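Local coordinates for xylose isomerase domain protein (Alicyclobacillus acidocaldarius subsp. acidocaldarius, PDB 3U0H) that is a TIM-barrel protein of the xylose isomerase-like family and may act as an isomerase, at residues A[6-11]-A[19-24]; A[153-158]-A[163-168]. All blocks are in the same frame, centred on the assembly; numbering follows the deposited sequence.

Interaction 1: A[6-11]-A[19-24]; sequences PCLHPT and VLYLDL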
loop_
_atom_site.group_PDB
_atom_site.type_symbol
_atom_site.label_atom_id
_atom_site.label_comp_id
_atom_site.label_asym_id
_atom_site.label_seq_id
_atom_site.Cartn_x
_atom_site.Cartn_y
_atom_site.Cartn_z
ATOM N N PRO A 6 9.728 -18.284 30.544
ATOM C CA PRO A 6 11.131 -17.972 30.602
ATOM C C PRO A 6 11.778 -18.498 29.354
ATOM O O PRO A 6 11.348 -19.524 28.833
ATOM C CB PRO A 6 11.611 -18.722 31.831
ATOM C CG PRO A 6 10.379 -18.953 32.633
ATOM C CD PRO A 6 9.330 -19.213 31.608
ATOM N N CYS A 7 12.782 -17.783 28.875
ATOM C CA CYS A 7 13.467 -18.101 27.639
ATOM C C CYS A 7 14.954 -17.985 27.920
ATOM O O CYS A 7 15.413 -17.036 28.541
ATOM C CB CYS A 7 13.065 -17.127 26.523
ATOM S SG CYS A 7 14.021 -17.402 24.965
ATOM N N LEU A 8 15.728 -18.947 27.469
ATOM C CA LEU A 8 17.169 -18.917 27.716
ATOM C C LEU A 8 17.849 -18.013 26.680
ATOM O O LEU A 8 17.462 -17.952 25.510
ATOM C CB LEU A 8 17.729 -20.320 27.677
ATOM C CG LEU A 8 19.184 -20.454 28.136
ATOM C CD1 LEU A 8 19.334 -20.245 29.645
ATOM C CD2 LEU A 8 19.712 -21.810 27.706
ATOM N N HIS A 9 18.829 -17.269 27.152
ATOM C CA HIS A 9 19.616 -16.404 26.310
ATOM C C HIS A 9 21.127 -16.699 26.406
ATOM O O HIS A 9 21.642 -16.933 27.485
ATOM C CB HIS A 9 19.385 -14.996 26.761
ATOM C CG HIS A 9 19.842 -14.007 25.782
ATOM N ND1 HIS A 9 21.071 -13.500 25.812
ATOM C CD2 HIS A 9 19.199 -13.441 24.693
ATOM C CE1 HIS A 9 21.216 -12.633 24.760
ATOM N NE2 HIS A 9 20.076 -12.599 24.090
ATOM N N PRO A 10 21.858 -16.631 25.288
ATOM C CA PRO A 10 23.283 -17.000 25.226
ATOM C C PRO A 10 24.220 -16.359 26.272
ATOM O O PRO A 10 25.155 -17.028 26.782
ATOM C CB PRO A 10 23.695 -16.501 23.845
ATOM C CG PRO A 10 22.442 -16.532 23.045
ATOM C CD PRO A 10 21.379 -16.097 23.992
ATOM N N THR A 11 23.959 -15.088 26.598
ATOM C CA THR A 11 24.720 -14.374 27.632
ATOM C C THR A 11 24.588 -14.964 29.004
ATOM O O THR A 11 25.393 -14.679 29.849
ATOM C CB THR A 11 24.253 -12.932 27.799
ATOM O OG1 THR A 11 22.880 -12.940 28.223
ATOM C CG2 THR A 11 24.405 -12.146 26.481
ATOM N N VAL A 19 25.324 -27.240 19.781
ATOM C CA VAL A 19 24.807 -28.502 20.331
ATOM C C VAL A 19 24.681 -28.447 21.853
ATOM O O VAL A 19 23.671 -28.805 22.443
ATOM C CB VAL A 19 25.754 -29.641 19.936
ATOM C CG1 VAL A 19 25.475 -30.937 20.715
ATOM C CG2 VAL A 19 25.685 -29.836 18.412
ATOM N N LEU A 20 25.728 -27.951 22.491
ATOM C CA LEU A 20 25.779 -27.987 23.945
ATOM C C LEU A 20 24.863 -26.910 24.528
ATOM O O LEU A 20 24.351 -27.071 25.635
ATOM C CB LEU A 20 27.223 -27.813 24.449
ATOM C CG LEU A 20 28.250 -28.967 24.234
ATOM C CD1 LEU A 20 29.682 -28.608 24.779
ATOM C CD2 LEU A 20 27.725 -30.282 24.828
ATOM N N TYR A 21 24.670 -25.812 23.785
ATOM C CA TYR A 21 23.843 -24.727 24.283
ATOM C C TYR A 21 22.435 -25.300 24.302
ATOM O O TYR A 21 21.733 -25.225 25.317
ATOM C CB TYR A 21 24.000 -23.445 23.448
ATOM C CG TYR A 21 23.013 -22.313 23.770
ATOM C CD1 TYR A 21 22.947 -21.749 25.035
ATOM C CD2 TYR A 21 22.128 -21.829 22.804
ATOM C CE1 TYR A 21 22.040 -20.736 25.333
ATOM C CE2 TYR A 21 21.232 -20.821 23.075
ATOM C CZ TYR A 21 21.185 -20.285 24.342
ATOM O OH TYR A 21 20.290 -19.293 24.618
ATOM N N LEU A 22 22.043 -25.955 23.215
ATOM C CA LEU A 22 20.688 -26.508 23.170
ATOM C C LEU A 22 20.503 -27.575 24.255
ATOM O O LEU A 22 19.417 -27.693 24.808
ATOM C CB LEU A 22 20.361 -27.063 21.789
ATOM C CG LEU A 22 20.398 -26.018 20.648
ATOM C CD1 LEU A 22 20.259 -26.644 19.268
ATOM C CD2 LEU A 22 19.354 -24.955 20.866
ATOM N N ASP A 23 21.568 -28.331 24.538
ATOM C CA ASP A 23 21.549 -29.364 25.584
ATOM C C ASP A 23 21.338 -28.743 26.957
ATOM O O ASP A 23 20.564 -29.237 27.764
ATOM C CB ASP A 23 22.876 -30.164 25.620
ATOM C CG ASP A 23 22.987 -31.228 24.507
ATOM O OD1 ASP A 23 21.995 -31.565 23.843
ATOM O OD2 ASP A 23 24.090 -31.789 24.321
ATOM N N LEU A 24 22.079 -27.675 27.223
ATOM C CA LEU A 24 21.887 -26.923 28.438
ATOM C C LEU A 24 20.405 -26.407 28.576
ATOM O O LEU A 24 19.842 -26.474 29.668
ATOM C CB LEU A 24 22.916 -25.796 28.451
ATOM C CG LEU A 24 23.414 -25.142 29.734
ATOM C CD1 LEU A 24 24.741 -24.474 29.397
ATOM C CD2 LEU A 24 22.403 -24.122 30.247
#

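Interaction 2: A[153-158]-A[163-168]; sequences YPFVQS and KTFWEA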
loop_
_atom_site.group_PDB
_atom_site.type_symbol
_atom_site.label_atom_id
_atom_site.label_comp_id
_atom_site.label_asym_id
_atom_site.label_seq_id
_atom_site.Cartn_x
_atom_site.Cartn_y
_atom_site.Cartn_z
ATOM N N TYR A 153 23.734 14.084 17.656
ATOM C CA TYR A 153 22.253 14.210 17.559
ATOM C C TYR A 153 21.460 13.081 18.317
ATOM O O TYR A 153 21.959 11.942 18.417
ATOM C CB TYR A 153 21.823 14.209 16.090
ATOM C CG TYR A 153 22.446 15.299 15.252
ATOM C CD1 TYR A 153 22.058 16.628 15.413
ATOM C CD2 TYR A 153 23.384 14.997 14.281
ATOM C CE1 TYR A 153 22.600 17.645 14.645
ATOM C CE2 TYR A 153 23.944 16.011 13.501
ATOM C CZ TYR A 153 23.530 17.321 13.691
ATOM O OH TYR A 153 24.070 18.321 12.939
ATOM N N PRO A 154 20.276 13.427 18.911
ATOM C CA PRO A 154 19.490 12.401 19.569
ATOM C C PRO A 154 18.716 11.588 18.567
ATOM O O PRO A 154 18.294 12.146 17.543
ATOM C CB PRO A 154 18.481 13.202 20.423
ATOM C CG PRO A 154 18.439 14.569 19.797
ATOM C CD PRO A 154 19.874 14.780 19.378
ATOM N N PHE A 155 18.589 10.279 18.849
ATOM C CA PHE A 155 17.616 9.437 18.181
ATOM C C PHE A 155 16.617 8.857 19.191
ATOM O O PHE A 155 16.234 9.576 20.082
ATOM C CB PHE A 155 18.296 8.384 17.305
ATOM C CG PHE A 155 17.387 7.708 16.369
ATOM C CD1 PHE A 155 16.382 8.425 15.693
ATOM C CD2 PHE A 155 17.458 6.342 16.196
ATOM C CE1 PHE A 155 15.515 7.788 14.829
ATOM C CE2 PHE A 155 16.571 5.719 15.325
ATOM C CZ PHE A 155 15.627 6.459 14.622
ATOM N N VAL A 156 16.231 7.599 19.094
ATOM C CA VAL A 156 15.239 7.004 20.001
ATOM C C VAL A 156 15.842 6.625 21.340
ATOM O O VAL A 156 16.774 5.836 21.383
ATOM C CB VAL A 156 14.590 5.746 19.374
ATOM C CG1 VAL A 156 13.668 4.988 20.343
ATOM C CG2 VAL A 156 13.814 6.174 18.128
ATOM N N GLN A 157 15.234 7.113 22.429
ATOM C CA GLN A 157 15.716 6.866 23.820
ATOM C C GLN A 157 14.654 6.374 24.767
ATOM O O GLN A 157 14.892 6.247 25.994
ATOM C CB GLN A 157 16.343 8.130 24.390
ATOM C CG GLN A 157 17.597 8.513 23.615
ATOM C CD GLN A 157 18.101 9.887 23.929
ATOM O OE1 GLN A 157 17.666 10.535 24.880
ATOM N NE2 GLN A 157 19.058 10.330 23.138
ATOM N N SER A 158 13.528 5.975 24.181
ATOM C CA SER A 158 12.357 5.636 24.949
ATOM C C SER A 158 11.255 5.075 24.077
ATOM O O SER A 158 11.235 5.261 22.855
ATOM C CB SER A 158 11.801 6.900 25.604
ATOM O OG SER A 158 11.165 7.719 24.589
ATOM N N LYS A 163 7.427 5.169 19.462
ATOM C CA LYS A 163 6.093 5.265 18.896
ATOM C C LYS A 163 5.980 6.346 17.830
ATOM O O LYS A 163 5.227 6.158 16.869
ATOM C CB LYS A 163 5.080 5.597 19.942
ATOM C CG LYS A 163 4.648 4.468 20.833
ATOM C CD LYS A 163 3.759 5.104 21.915
ATOM C CE LYS A 163 2.736 4.154 22.496
ATOM N NZ LYS A 163 2.082 4.720 23.725
ATOM N N THR A 164 6.681 7.470 17.967
ATOM C CA THR A 164 6.653 8.454 16.870
ATOM C C THR A 164 7.399 7.860 15.667
ATOM O O THR A 164 7.014 8.067 14.523
ATOM C CB THR A 164 7.244 9.802 17.250
ATOM O OG1 THR A 164 8.664 9.625 17.484
ATOM C CG2 THR A 164 6.549 10.349 18.548
ATOM N N PHE A 165 8.398 7.033 15.905
ATOM C CA PHE A 165 9.226 6.509 14.787
ATOM C C PHE A 165 8.437 5.498 13.963
ATOM O O PHE A 165 8.572 5.493 12.742
ATOM C CB PHE A 165 10.547 5.968 15.305
ATOM C CG PHE A 165 11.509 5.497 14.234
ATOM C CD1 PHE A 165 11.855 6.311 13.166
ATOM C CD2 PHE A 165 12.110 4.261 14.337
ATOM C CE1 PHE A 165 12.740 5.887 12.213
ATOM C CE2 PHE A 165 12.986 3.830 13.351
ATOM C CZ PHE A 165 13.306 4.649 12.296
ATOM N N TRP A 166 7.540 4.729 14.605
ATOM C CA TRP A 166 6.519 3.944 13.884
ATOM C C TRP A 166 5.791 4.683 12.794
ATOM O O TRP A 166 5.460 4.141 11.787
ATOM C CB TRP A 166 5.477 3.334 14.840
ATOM C CG TRP A 166 6.052 2.357 15.840
ATOM C CD1 TRP A 166 7.264 1.665 15.759
ATOM C CD2 TRP A 166 5.411 1.873 17.057
ATOM N NE1 TRP A 166 7.427 0.837 16.820
ATOM C CE2 TRP A 166 6.373 0.972 17.687
ATOM C CE3 TRP A 166 4.221 2.174 17.719
ATOM C CZ2 TRP A 166 6.107 0.335 18.897
ATOM C CZ3 TRP A 166 3.969 1.527 18.942
ATOM C CH2 TRP A 166 4.892 0.615 19.510
ATOM N N GLU A 167 5.505 5.928 12.978
ATOM C CA GLU A 167 4.803 6.695 11.954
ATOM C C GLU A 167 5.693 6.897 10.728
ATOM O O GLU A 167 5.229 6.880 9.634
ATOM C CB GLU A 167 4.424 8.071 12.521
ATOM C CG GLU A 167 3.465 8.056 13.721
ATOM C CD GLU A 167 3.126 9.471 14.261
ATOM O OE1 GLU A 167 3.058 10.458 13.467
ATOM O OE2 GLU A 167 2.929 9.591 15.505
ATOM N N ALA A 168 6.995 7.093 10.934
ATOM C CA ALA A 168 7.920 7.327 9.800
ATOM C C ALA A 168 7.945 6.064 8.945
ATOM O O ALA A 168 7.852 6.113 7.722
ATOM C CB ALA A 168 9.329 7.692 10.313
#

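Interaction 1: A[6-11]-A[19-24]
The phenol ring of Tyr21 is met obliquely by Leu8, His9 and Pro10. The side chains of Leu8 and Tyr21 reach out to each other, and the Leu8 methyl CD2 ends 3.5 Å from Tyr21 CE1. Pro10 touches the hydroxyl end, with its CD 3.4 Å from Tyr21 OH. The His9 ring carries Pro10 CD on one face, 3.1 Å above the plane and toward the rim, while Thr11 CB lies in plane at its edge. His9 ND1 and Thr11 OG1 share a hydrogen bond of 3.1 Å. In Tyr21, CG is anti to the backbone N (chi1 171°), and the ring extends from the helix to the backbone where strand 5-8 runs into the loop. Its OH comes 3.2 Å from Pro10 N, which has no hydrogen to give. The hydroxyl is hydrogen-bonded to Asp34 O, just after strand 32-33. Leu24 adds a looser contact, CD2 to CD2 of Leu8 at 4.4 Å. A leucine in place of Tyr21 would probably leave Asp34 O without this partner and open a gap beside Pro10. Trp39 also meets the Tyr21 ring, and Ala265 of helix 261-280 touches Leu8 and Leu24. This is helix-on-strand packing in the first beta-alpha-beta unit of a TIM barrel.

Interaction 2: A[153-158]-A[163-168]
Phe165 and Phe155 bury the most surface here, and they meet as a T-shaped (edge-to-face) pair. The edge of Phe155 points at the face of Phe165. The planes stand at 82° and the ring centroids are 5.1 Å apart. The touching atom is Phe155 CZ, which sits over the centre of the Phe165 ring, 3.7 Å above its plane. Phe165 has CG anti to the backbone N (chi1 -176°), which carries its ring off helix 159-169 toward the incoming edge. Val156 is the third partner. Its CG2 lies over the centre of one face of the Phe155 ring, and the same methyl comes 4.3 Å from Phe165 CB. The contact folds the segment after the short strand 153-154 back on the helix that follows it. That helix packs outside the eight-stranded TIM barrel and precedes barrel strand 174-179. Ser158 is its N-cap, with OG hydrogen-bonded to Asp161 N. The two rings are also packed against helix 113-131: Phe155 touches Ile117 and Leu120, and Phe165 touches Ile124. On the same helix as Phe165, Glu167 OE1 forms a salt bridge with Arg122 of the second subunit.

From the N terminus, the chain runs through barrel strand 5-8 and a connection that starts with a 3-10 turn into helix 18-27. Interaction 1 closes this first loop, with seven residues between its segments. The chain then passes through the next strands and helices of the barrel. After strand 137-141 it reaches the short strand 153-154. Interaction 2 closes a second, shorter loop of chain, whose four intervening residues already belong to helix 159-169. The two contacts follow in series and neither nest nor cross. The centres of interactions 1 and 2 are about 32 Å apart, on opposite sides of the chain's centre. Interaction 1 ties a helix to its barrel strand; interaction 2 ties a connecting segment to a helix bordering the second subunit.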